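Local coordinates for protein superoxide dismutase [Fe] (Aquifex pyrophilus, PDB 1COJ) that disproportionates superoxide radicals into hydrogen peroxide and molecular oxygen, using one iron ion per subunit of a homotetramer, at residues T72-H81 against L145-L153. Numbering follows the deposited sequence.
Sequences TFNYMGVVLH and LDAHNVYNL. With FE (Fe (III) ion), chain B.
H148 presses its imidazole against F73 and G77 where the helical hairpin domain of this iron superoxide dismutase meets the C-terminal domain. Helix 63-86 supplies one side; the loop between strands 139-145 and 157-163 supplies the other. The tight part is an aromatic cluster of F73, H81 and H148 beside the iron site. G77 CA sits over the centre of the H148 ring, 3.9 Å from its centroid, in a CH-pi contact. Chi1 of F73 (-177°) swings its ring away from the backbone N, and its CE1-CZ side reaches H148 CD2, 3.5 Å from CZ. This ring pair is oblique, planes 49° apart. With an alanine in place of F73, H148 CD2 would probably lose the ring it rests on, and R126 of a neighbouring subunit its cation-pi partner. H148 ND1 bonds W128, NE2 bonds Y35, and Y165 stacks on the ring. N152 ND2 grips H148 O at 2.9 Å, and M76 CB packs on that oxygen. The looser side, still buried, has L80 CD2 and L145 CD1 tip to tip, 4.0 Å apart. H27, D163, H167 and a water complete the iron site. H81 NE2 binds the iron at 2.2 Å. Its ND1 donates to G77 O, nearly in the ring plane.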
loop_
_atom_site.group_PDB
_atom_site.type_symbol
_atom_site.label_atom_id
_atom_site.label_comp_id
_atom_site.label_asym_id
_atom_site.label_seq_id
_atom_site.Cartn_x
_atom_site.Cartn_y
_atom_site.Cartn_z
ATOM N N THR A 72 -3.791 7.152 -11.162
ATOM C CA THR A 72 -3.078 5.931 -11.527
ATOM C C THR A 72 -3.968 4.705 -11.328
ATOM O O THR A 72 -3.935 3.771 -12.130
ATOM C CB THR A 72 -1.752 5.740 -10.729
ATOM O OG1 THR A 72 -2.030 5.591 -9.335
ATOM C CG2 THR A 72 -0.824 6.924 -10.933
ATOM N N PHE A 73 -4.785 4.725 -10.278
ATOM C CA PHE A 73 -5.688 3.616 -9.983
ATOM C C PHE A 73 -6.701 3.427 -11.106
ATOM O O PHE A 73 -6.854 2.324 -11.644
ATOM C CB PHE A 73 -6.430 3.853 -8.662
ATOM C CG PHE A 73 -7.331 2.715 -8.258
ATOM C CD1 PHE A 73 -6.799 1.559 -7.695
ATOM C CD2 PHE A 73 -8.707 2.790 -8.475
ATOM C CE1 PHE A 73 -7.623 0.488 -7.350
ATOM C CE2 PHE A 73 -9.541 1.729 -8.135
ATOM C CZ PHE A 73 -8.999 0.572 -7.574
ATOM N N ASN A 74 -7.360 4.516 -11.480
ATOM C CA ASN A 74 -8.374 4.466 -12.518
ATOM C C ASN A 74 -7.842 4.289 -13.933
ATOM O O ASN A 74 -8.393 3.499 -14.709
ATOM C CB ASN A 74 -9.312 5.673 -12.402
ATOM C CG ASN A 74 -10.164 5.622 -11.135
ATOM O OD1 ASN A 74 -9.888 6.308 -10.154
ATOM N ND2 ASN A 74 -11.183 4.788 -11.151
ATOM N N TYR A 75 -6.741 4.961 -14.260
ATOM C CA TYR A 75 -6.181 4.829 -15.598
ATOM C C TYR A 75 -5.696 3.406 -15.829
ATOM O O TYR A 75 -5.913 2.840 -16.902
ATOM C CB TYR A 75 -5.049 5.828 -15.833
ATOM C CG TYR A 75 -4.567 5.859 -17.267
ATOM C CD1 TYR A 75 -5.445 6.137 -18.318
ATOM C CD2 TYR A 75 -3.237 5.593 -17.576
ATOM C CE1 TYR A 75 -5.006 6.145 -19.645
ATOM C CE2 TYR A 75 -2.786 5.598 -18.897
ATOM C CZ TYR A 75 -3.674 5.874 -19.925
ATOM O OH TYR A 75 -3.233 5.867 -21.229
ATOM N N MET A 76 -5.034 2.829 -14.828
ATOM C CA MET A 76 -4.558 1.456 -14.951
ATOM C C MET A 76 -5.757 0.519 -15.008
ATOM O O MET A 76 -5.731 -0.494 -15.706
ATOM C CB MET A 76 -3.624 1.083 -13.799
ATOM C CG MET A 76 -2.217 1.645 -13.946
ATOM S SD MET A 76 -1.321 0.953 -15.354
ATOM C CE MET A 76 -1.662 2.155 -16.656
ATOM N N GLY A 77 -6.812 0.876 -14.280
ATOM C CA GLY A 77 -8.030 0.086 -14.293
ATOM C C GLY A 77 -8.557 0.026 -15.717
ATOM O O GLY A 77 -8.942 -1.038 -16.189
ATOM N N VAL A 78 -8.539 1.160 -16.415
ATOM C CA VAL A 78 -8.995 1.207 -17.805
ATOM C C VAL A 78 -8.087 0.367 -18.722
ATOM O O VAL A 78 -8.535 -0.598 -19.350
ATOM C CB VAL A 78 -9.028 2.674 -18.342
ATOM C CG1 VAL A 78 -9.354 2.704 -19.834
ATOM C CG2 VAL A 78 -10.040 3.507 -17.567
ATOM N N VAL A 79 -6.809 0.733 -18.767
ATOM C CA VAL A 79 -5.825 0.074 -19.616
ATOM C C VAL A 79 -5.733 -1.439 -19.436
ATOM O O VAL A 79 -5.802 -2.187 -20.415
ATOM C CB VAL A 79 -4.422 0.707 -19.428
ATOM C CG1 VAL A 79 -3.372 -0.097 -20.177
ATOM C CG2 VAL A 79 -4.423 2.147 -19.931
ATOM N N LEU A 80 -5.584 -1.885 -18.193
ATOM C CA LEU A 80 -5.470 -3.310 -17.900
ATOM C C LEU A 80 -6.712 -4.081 -18.336
ATOM O O LEU A 80 -6.599 -5.182 -18.875
ATOM C CB LEU A 80 -5.167 -3.524 -16.414
ATOM C CG LEU A 80 -3.691 -3.612 -15.985
ATOM C CD1 LEU A 80 -2.756 -2.883 -16.927
ATOM C CD2 LEU A 80 -3.545 -3.099 -14.562
ATOM N N HIS A 81 -7.891 -3.498 -18.134
ATOM C CA HIS A 81 -9.123 -4.161 -18.548
ATOM C C HIS A 81 -9.226 -4.254 -20.066
ATOM O O HIS A 81 -9.656 -5.279 -20.598
ATOM C CB HIS A 81 -10.357 -3.478 -17.956
ATOM C CG HIS A 81 -10.647 -3.895 -16.547
ATOM N ND1 HIS A 81 -10.191 -3.222 -15.437
ATOM C CD2 HIS A 81 -11.294 -4.988 -16.073
ATOM C CE1 HIS A 81 -10.551 -3.909 -14.353
ATOM N NE2 HIS A 81 -11.223 -4.989 -14.687
ATOM N N LEU A 145 0.601 -7.942 -9.544
ATOM C CA LEU A 145 0.139 -6.699 -8.938
ATOM C C LEU A 145 -0.908 -7.009 -7.874
ATOM O O LEU A 145 -1.707 -7.939 -8.033
ATOM C CB LEU A 145 -0.509 -5.785 -9.987
ATOM C CG LEU A 145 0.102 -5.575 -11.374
ATOM C CD1 LEU A 145 -0.691 -4.500 -12.095
ATOM C CD2 LEU A 145 1.545 -5.172 -11.287
ATOM N N ASP A 146 -0.911 -6.238 -6.789
ATOM C CA ASP A 146 -1.907 -6.437 -5.741
ATOM C C ASP A 146 -3.143 -5.565 -5.952
ATOM O O ASP A 146 -4.152 -5.722 -5.262
ATOM C CB ASP A 146 -1.310 -6.204 -4.353
ATOM C CG ASP A 146 -0.870 -7.492 -3.685
ATOM O OD1 ASP A 146 -0.403 -7.430 -2.536
ATOM O OD2 ASP A 146 -1.000 -8.572 -4.303
ATOM N N ALA A 147 -3.052 -4.658 -6.921
ATOM C CA ALA A 147 -4.138 -3.744 -7.280
ATOM C C ALA A 147 -3.768 -3.147 -8.636
ATOM O O ALA A 147 -2.675 -3.388 -9.137
ATOM C CB ALA A 147 -4.291 -2.643 -6.227
ATOM N N HIS A 148 -4.660 -2.359 -9.231
ATOM C CA HIS A 148 -4.380 -1.757 -10.537
ATOM C C HIS A 148 -3.092 -0.937 -10.539
ATOM O O HIS A 148 -2.371 -0.915 -11.536
ATOM C CB HIS A 148 -5.523 -0.832 -10.979
ATOM C CG HIS A 148 -6.877 -1.469 -10.954
ATOM N ND1 HIS A 148 -7.125 -2.729 -11.447
ATOM C CD2 HIS A 148 -8.074 -0.999 -10.513
ATOM C CE1 HIS A 148 -8.408 -3.018 -11.308
ATOM N NE2 HIS A 148 -9.004 -1.981 -10.742
ATOM N N ASN A 149 -2.801 -0.292 -9.411
ATOM C CA ASN A 149 -1.632 0.580 -9.283
ATOM C C ASN A 149 -0.648 0.221 -8.165
ATOM O O ASN A 149 0.033 1.097 -7.620
ATOM C CB ASN A 149 -2.103 2.034 -9.102
ATOM C CG ASN A 149 -2.946 2.247 -7.829
ATOM O OD1 ASN A 149 -3.268 3.377 -7.476
ATOM N ND2 ASN A 149 -3.280 1.173 -7.137
ATOM N N VAL A 150 -0.555 -1.060 -7.826
ATOM C CA VAL A 150 0.360 -1.481 -6.770
ATOM C C VAL A 150 1.244 -2.634 -7.236
ATOM O O VAL A 150 0.747 -3.728 -7.512
ATOM C CB VAL A 150 -0.397 -1.879 -5.472
ATOM C CG1 VAL A 150 0.573 -2.412 -4.430
ATOM C CG2 VAL A 150 -1.145 -0.679 -4.912
ATOM N N TYR A 151 2.550 -2.362 -7.296
ATOM C CA TYR A 151 3.615 -3.295 -7.707
ATOM C C TYR A 151 3.905 -3.338 -9.210
ATOM O O TYR A 151 4.687 -4.173 -9.680
ATOM C CB TYR A 151 3.395 -4.713 -7.149
ATOM C CG TYR A 151 3.288 -4.777 -5.632
ATOM C CD1 TYR A 151 2.534 -5.774 -5.006
ATOM C CD2 TYR A 151 3.917 -3.823 -4.824
ATOM C CE1 TYR A 151 2.404 -5.815 -3.612
ATOM C CE2 TYR A 151 3.798 -3.854 -3.435
ATOM C CZ TYR A 151 3.036 -4.847 -2.831
ATOM O OH TYR A 151 2.870 -4.848 -1.460
ATOM N N ASN A 152 3.298 -2.418 -9.957
ATOM C CA ASN A 152 3.500 -2.346 -11.400
ATOM C C ASN A 152 4.947 -1.972 -11.663
ATOM O O ASN A 152 5.485 -1.081 -11.004
ATOM C CB ASN A 152 2.654 -1.235 -12.043
ATOM C CG ASN A 152 1.202 -1.251 -11.614
ATOM O OD1 ASN A 152 0.894 -1.198 -10.429
ATOM N ND2 ASN A 152 0.302 -1.276 -12.582
ATOM N N LEU A 153 5.571 -2.632 -12.632
ATOM C CA LEU A 153 6.934 -2.289 -12.998
ATOM C C LEU A 153 6.873 -1.175 -14.045
ATOM O O LEU A 153 6.111 -1.257 -15.015
ATOM C CB LEU A 153 7.676 -3.497 -13.574
ATOM C CG LEU A 153 8.093 -4.619 -12.622
ATOM C CD1 LEU A 153 8.672 -5.761 -13.429
ATOM C CD2 LEU A 153 9.112 -4.122 -11.609
HETATM FE FE FE B . -11.463 -6.528 -13.180
HETATM O O HOH W 1 -9.983 -5.859 -12.011
#